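Solute-binding protein (Thermoactinomyces vulgaris, PDB 2ZYO) binds maltotetraose, as a cyclo/maltodextrin-binding protein, and probably delivers such sugars for uptake into the cell. Local coordinates at residues N34-W39 / V51-V56; T177-A182 / P268-K273. All coordinates share one frame; numbering follows the deposited sequence.

Contact 1: N34-W39 / V51-V56; sequences NNTKKW and VEVVPV
In the beta-alpha-beta unit formed by strand 20-25, helix 30-47 and strand 50-55, V53 sits beneath T36 and K37 of the helix. The backbones come closest at K37 and V53, whose CA atoms are 6.2 Å apart. V53 directs its CB toward the helix and divides its two methyls: CG1 serves both helix residues, while CG2 rests 4.1 Å from K37 CA. T36 offers only its methyl, T36 CG2 standing 4.1 Å from V53 CG1. That methyl is anti to the backbone N of T36; OG1, placed beside the N instead, turns to a hydrogen bond with E25 on the first strand of the unit. K37 starts out across V53 rather than toward it. Its CG rides over the isopropyl group, 3.9 Å from V53 CB, and the extended chain then bends at its last torsion (chi4 -62°), bringing K37 NZ to 3.0 Å from V53 O and over the same CB. The lysine thus touches V53 at both ends of its chain, CG and NZ alike lying near CB. With an alanine in place of K37, the flank of V53 would probably be laid open and its carbonyl oxygen deprived of the nearby positive charge. The carbonyl faces away from strand 20-25, since the parallel pairing uses the backbones of E52, V54 and V56. V53 also touches A40, one turn further along the helix, and T36 is buried, whereas the lysine is partly exposed. A helix packed through aliphatic groups on one face of the two parallel strands it connects is the arrangement of a beta-alpha-beta crossover.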
loop_
_atom_site.group_PDB
_atom_site.type_symbol
_atom_site.label_atom_id
_atom_site.label_comp_id
_atom_site.label_asym_id
_atom_site.label_seq_id
_atom_site.Cartn_x
_atom_site.Cartn_y
_atom_site.Cartn_z
ATOM N N ASN A 34 -2.230 -17.688 11.527
ATOM C CA ASN A 34 -1.478 -18.529 12.454
ATOM C C ASN A 34 -0.304 -17.814 13.127
ATOM O O ASN A 34 0.020 -18.114 14.276
ATOM C CB ASN A 34 -1.025 -19.823 11.777
ATOM C CG ASN A 34 -2.192 -20.650 11.254
ATOM O OD1 ASN A 34 -3.304 -20.592 11.785
ATOM N ND2 ASN A 34 -1.940 -21.424 10.208
ATOM N N ASN A 35 0.322 -16.868 12.425
ATOM C CA ASN A 35 1.374 -16.055 13.038
ATOM C C ASN A 35 0.833 -15.201 14.181
ATOM O O ASN A 35 1.449 -15.109 15.247
ATOM C CB ASN A 35 2.084 -15.163 12.017
ATOM C CG ASN A 35 3.257 -14.422 12.621
ATOM O OD1 ASN A 35 3.141 -13.255 12.990
ATOM N ND2 ASN A 35 4.389 -15.106 12.756
ATOM N N THR A 36 -0.324 -14.582 13.953
ATOM C CA THR A 36 -0.989 -13.807 14.996
ATOM C C THR A 36 -1.418 -14.714 16.147
ATOM O O THR A 36 -1.272 -14.348 17.310
ATOM C CB THR A 36 -2.163 -12.981 14.429
ATOM O OG1 THR A 36 -1.638 -12.006 13.521
ATOM C CG2 THR A 36 -2.925 -12.252 15.536
ATOM N N LYS A 37 -1.905 -15.909 15.820
ATOM C CA LYS A 37 -2.257 -16.892 16.846
ATOM C C LYS A 37 -1.038 -17.270 17.692
ATOM O O LYS A 37 -1.152 -17.433 18.908
ATOM C CB LYS A 37 -2.898 -18.138 16.223
ATOM C CG LYS A 37 -4.317 -17.918 15.701
ATOM C CD LYS A 37 -4.950 -19.226 15.237
ATOM C CE LYS A 37 -6.329 -19.012 14.618
ATOM N NZ LYS A 37 -7.337 -18.439 15.552
ATOM N N LYS A 38 0.125 -17.386 17.050
ATOM C CA LYS A 38 1.365 -17.702 17.759
ATOM C C LYS A 38 1.712 -16.626 18.788
ATOM O O LYS A 38 1.940 -16.928 19.965
ATOM C CB LYS A 38 2.535 -17.886 16.782
ATOM C CG LYS A 38 3.875 -18.103 17.476
ATOM C CD LYS A 38 5.046 -17.946 16.521
ATOM C CE LYS A 38 6.373 -17.940 17.268
ATOM N NZ LYS A 38 6.655 -19.224 17.975
ATOM N N TRP A 39 1.748 -15.376 18.342
ATOM C CA TRP A 39 2.175 -14.285 19.214
ATOM C C TRP A 39 1.126 -13.881 20.244
ATOM O O TRP A 39 1.479 -13.496 21.361
ATOM C CB TRP A 39 2.730 -13.116 18.396
ATOM C CG TRP A 39 4.014 -13.534 17.770
ATOM C CD1 TRP A 39 4.220 -13.887 16.467
ATOM C CD2 TRP A 39 5.261 -13.733 18.442
ATOM N NE1 TRP A 39 5.527 -14.264 16.280
ATOM C CE2 TRP A 39 6.190 -14.179 17.477
ATOM C CE3 TRP A 39 5.689 -13.563 19.766
ATOM C CZ2 TRP A 39 7.524 -14.452 17.791
ATOM C CZ3 TRP A 39 7.014 -13.838 20.078
ATOM C CH2 TRP A 39 7.915 -14.278 19.092
ATOM N N VAL A 51 -6.205 -14.460 24.900
ATOM C CA VAL A 51 -6.324 -13.677 23.672
ATOM C C VAL A 51 -6.994 -14.529 22.602
ATOM O O VAL A 51 -6.415 -15.505 22.112
ATOM C CB VAL A 51 -4.972 -13.112 23.171
ATOM C CG1 VAL A 51 -5.189 -12.283 21.915
ATOM C CG2 VAL A 51 -4.311 -12.258 24.243
ATOM N N GLU A 52 -8.229 -14.159 22.269
ATOM C CA GLU A 52 -8.991 -14.852 21.244
ATOM C C GLU A 52 -8.732 -14.216 19.886
ATOM O O GLU A 52 -9.001 -13.031 19.682
ATOM C CB GLU A 52 -10.488 -14.816 21.565
ATOM C CG GLU A 52 -11.341 -15.648 20.607
ATOM C CD GLU A 52 -12.834 -15.410 20.754
ATOM O OE1 GLU A 52 -13.237 -14.414 21.397
ATOM O OE2 GLU A 52 -13.611 -16.222 20.210
ATOM N N VAL A 53 -8.206 -15.015 18.965
ATOM C CA VAL A 53 -7.969 -14.573 17.599
ATOM C C VAL A 53 -9.084 -15.112 16.712
ATOM O O VAL A 53 -9.219 -16.327 16.543
ATOM C CB VAL A 53 -6.589 -15.033 17.072
ATOM C CG1 VAL A 53 -6.353 -14.511 15.660
ATOM C CG2 VAL A 53 -5.482 -14.556 17.998
ATOM N N VAL A 54 -9.871 -14.194 16.158
ATOM C CA VAL A 54 -11.037 -14.528 15.343
ATOM C C VAL A 54 -10.724 -14.240 13.873
ATOM O O VAL A 54 -10.236 -13.157 13.550
ATOM C CB VAL A 54 -12.283 -13.712 15.785
ATOM C CG1 VAL A 54 -13.525 -14.114 14.985
ATOM C CG2 VAL A 54 -12.540 -13.882 17.278
ATOM N N PRO A 55 -10.982 -15.215 12.980
ATOM C CA PRO A 55 -10.774 -14.984 11.551
ATOM C C PRO A 55 -11.807 -14.031 10.950
ATOM O O PRO A 55 -12.996 -14.353 10.903
ATOM C CB PRO A 55 -10.915 -16.383 10.945
ATOM C CG PRO A 55 -11.805 -17.115 11.888
ATOM C CD PRO A 55 -11.452 -16.588 13.254
ATOM N N VAL A 56 -11.345 -12.859 10.517
ATOM C CA VAL A 56 -12.175 -11.897 9.786
ATOM C C VAL A 56 -11.342 -11.263 8.675
ATOM O O VAL A 56 -10.253 -10.734 8.926
ATOM C CB VAL A 56 -12.751 -10.767 10.688
ATOM C CG1 VAL A 56 -13.747 -9.921 9.901
ATOM C CG2 VAL A 56 -13.424 -11.327 11.940
#

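Contact 2: T177-A182 / P268-K273; sequences TYFLFA and PKIDGK
I270 meets segment 177-182 through its CD1 methyl, which touches L180 and F179 together. The closer approach is methyl to methyl, I270 CD1 to L180 CD2 at 3.8 Å, with the two side chains crossing at about a right angle. F179 contributes a ring carbon, CE1, 4.2 Å from I270 CD1, and the methyl comes at the ring obliquely. The two helix residues also pack on each other: L180 CG lies 3.8 Å above one face of the F179 ring, toward its rim, so the isoleucine methyl enters where leucine and phenylalanine already adjoin. I270 gets this far because its chain is extended, CG1 anti to the backbone N (chi1 -178°) and CD1 carried straight on (chi2 164°). All three residues are buried, and each also touches Y147 of helix 147-157, which extends the apolar cluster; L180 in addition meets V215 of helix 206-220, and I270 meets A183. Behind the contact, the helix is irregular: L180 N bonds to T177 O at 2.9 Å, only three residues back, just where the chain is kinked. On the loop side, I270 opens a type I' turn that runs to K273. It is closed by two backbone bonds, I270 N to K273 O and K273 N to I270 O, with D271 and G272 both at positive phi in the corner positions. D271 of the turn forms a salt bridge through OD2 with K184, just after the helix, and also touches A183. Held against helix 174-183 by I270, in the apolar cluster with Y147, and beside it by D271, this is a type I' beta turn within the loop linking strands 262-265 and 278-287.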
loop_
_atom_site.group_PDB
_atom_site.type_symbol
_atom_site.label_atom_id
_atom_site.label_comp_id
_atom_site.label_asym_id
_atom_site.label_seq_id
_atom_site.Cartn_x
_atom_site.Cartn_y
_atom_site.Cartn_z
ATOM N N THR A 177 0.777 4.423 -11.735
ATOM C CA THR A 177 1.399 5.537 -12.445
ATOM C C THR A 177 1.722 6.717 -11.537
ATOM O O THR A 177 2.285 7.712 -11.995
ATOM C CB THR A 177 0.505 6.045 -13.587
ATOM O OG1 THR A 177 -0.722 6.537 -13.040
ATOM C CG2 THR A 177 0.214 4.933 -14.573
ATOM N N TYR A 178 1.376 6.611 -10.254
ATOM C CA TYR A 178 1.620 7.708 -9.317
ATOM C C TYR A 178 3.039 8.273 -9.404
ATOM O O TYR A 178 3.217 9.495 -9.380
ATOM C CB TYR A 178 1.305 7.304 -7.875
ATOM C CG TYR A 178 1.584 8.415 -6.887
ATOM C CD1 TYR A 178 0.804 9.570 -6.872
ATOM C CD2 TYR A 178 2.639 8.321 -5.981
ATOM C CE1 TYR A 178 1.058 10.598 -5.974
ATOM C CE2 TYR A 178 2.902 9.346 -5.080
ATOM C CZ TYR A 178 2.107 10.480 -5.083
ATOM O OH TYR A 178 2.353 11.503 -4.192
ATOM N N PHE A 179 4.038 7.395 -9.521
ATOM C CA PHE A 179 5.434 7.843 -9.559
ATOM C C PHE A 179 5.702 8.835 -10.689
ATOM O O PHE A 179 6.533 9.729 -10.544
ATOM C CB PHE A 179 6.422 6.663 -9.577
ATOM C CG PHE A 179 6.614 6.026 -10.931
ATOM C CD1 PHE A 179 7.706 6.370 -11.725
ATOM C CD2 PHE A 179 5.721 5.067 -11.401
ATOM C CE1 PHE A 179 7.899 5.778 -12.975
ATOM C CE2 PHE A 179 5.901 4.469 -12.651
ATOM C CZ PHE A 179 6.995 4.824 -13.440
ATOM N N LEU A 180 4.979 8.682 -11.799
ATOM C CA LEU A 180 5.102 9.603 -12.933
ATOM C C LEU A 180 4.561 10.989 -12.595
ATOM O O LEU A 180 5.117 11.998 -13.029
ATOM C CB LEU A 180 4.399 9.044 -14.174
ATOM C CG LEU A 180 4.953 7.737 -14.758
ATOM C CD1 LEU A 180 4.005 7.153 -15.799
ATOM C CD2 LEU A 180 6.340 7.942 -15.353
ATOM N N PHE A 181 3.476 11.033 -11.824
ATOM C CA PHE A 181 2.894 12.296 -11.374
ATOM C C PHE A 181 3.753 12.944 -10.291
ATOM O O PHE A 181 4.036 14.142 -10.350
ATOM C CB PHE A 181 1.458 12.082 -10.885
ATOM C CG PHE A 181 0.487 11.768 -11.991
ATOM C CD1 PHE A 181 -0.289 12.773 -12.552
ATOM C CD2 PHE A 181 0.354 10.469 -12.475
ATOM C CE1 PHE A 181 -1.192 12.493 -13.578
ATOM C CE2 PHE A 181 -0.545 10.175 -13.505
ATOM C CZ PHE A 181 -1.319 11.189 -14.055
ATOM N N ALA A 182 4.183 12.142 -9.318
ATOM C CA ALA A 182 5.048 12.619 -8.237
ATOM C C ALA A 182 6.367 13.190 -8.762
ATOM O O ALA A 182 6.872 14.181 -8.232
ATOM C CB ALA A 182 5.309 11.507 -7.235
ATOM N N PRO A 268 13.794 2.913 -11.519
ATOM C CA PRO A 268 14.905 3.762 -11.943
ATOM C C PRO A 268 14.669 5.226 -11.589
ATOM O O PRO A 268 13.521 5.674 -11.539
ATOM C CB PRO A 268 14.914 3.578 -13.462
ATOM C CG PRO A 268 14.312 2.233 -13.683
ATOM C CD PRO A 268 13.237 2.142 -12.648
ATOM N N LYS A 269 15.747 5.962 -11.333
ATOM C CA LYS A 269 15.634 7.376 -10.997
ATOM C C LYS A 269 14.957 8.147 -12.123
ATOM O O LYS A 269 15.231 7.916 -13.303
ATOM C CB LYS A 269 16.997 7.976 -10.646
ATOM C CG LYS A 269 17.538 7.473 -9.317
ATOM C CD LYS A 269 18.787 8.218 -8.887
ATOM C CE LYS A 269 19.217 7.771 -7.496
ATOM N NZ LYS A 269 20.463 8.450 -7.053
ATOM N N ILE A 270 14.047 9.034 -11.739
ATOM C CA ILE A 270 13.245 9.795 -12.687
ATOM C C ILE A 270 13.379 11.285 -12.393
ATOM O O ILE A 270 13.308 11.711 -11.235
ATOM C CB ILE A 270 11.757 9.334 -12.676
ATOM C CG1 ILE A 270 10.934 10.105 -13.720
ATOM C CG2 ILE A 270 11.155 9.429 -11.262
ATOM C CD1 ILE A 270 9.585 9.477 -14.049
ATOM N N ASP A 271 13.592 12.064 -13.453
ATOM C CA ASP A 271 13.827 13.504 -13.350
ATOM C C ASP A 271 14.901 13.831 -12.302
ATOM O O ASP A 271 14.777 14.787 -11.535
ATOM C CB ASP A 271 12.509 14.254 -13.097
ATOM C CG ASP A 271 11.538 14.132 -14.263
ATOM O OD1 ASP A 271 11.944 14.402 -15.413
ATOM O OD2 ASP A 271 10.368 13.762 -14.035
ATOM N N GLY A 272 15.944 13.001 -12.277
ATOM C CA GLY A 272 17.107 13.213 -11.418
ATOM C C GLY A 272 16.978 12.774 -9.972
ATOM O O GLY A 272 17.934 12.901 -9.201
ATOM N N LYS A 273 15.810 12.254 -9.596
ATOM C CA LYS A 273 15.543 11.869 -8.205
ATOM C C LYS A 273 15.031 10.441 -8.068
ATOM O O LYS A 273 14.654 9.809 -9.055
ATOM C CB LYS A 273 14.525 12.819 -7.572
ATOM C CG LYS A 273 15.035 14.229 -7.291
ATOM C CD LYS A 273 14.061 15.005 -6.402
ATOM C CE LYS A 273 12.691 15.156 -7.052
ATOM N NZ LYS A 273 11.712 15.855 -6.174
#

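How the contacts relate
Contact 1 and contact 2 lie on opposite sides of the chain's centre, their centres about 23 and 17 Å from that of the chain and about 39 Å from each other, with nearest atoms about 27 Å apart. They do not touch, and along the chain contact 1 closes before contact 2 opens. In the two-lobed architecture of solute-binding proteins they probably belong to different lobes, with the bound sugar between. Contact 2 is the one tied to the pocket: N173, Y175 and Y176, which line it, run straight into segment 177-182, and the F179 side chain is about 12 Å from a bound glucose unit. Contact 1 contributes none of the pocket residues.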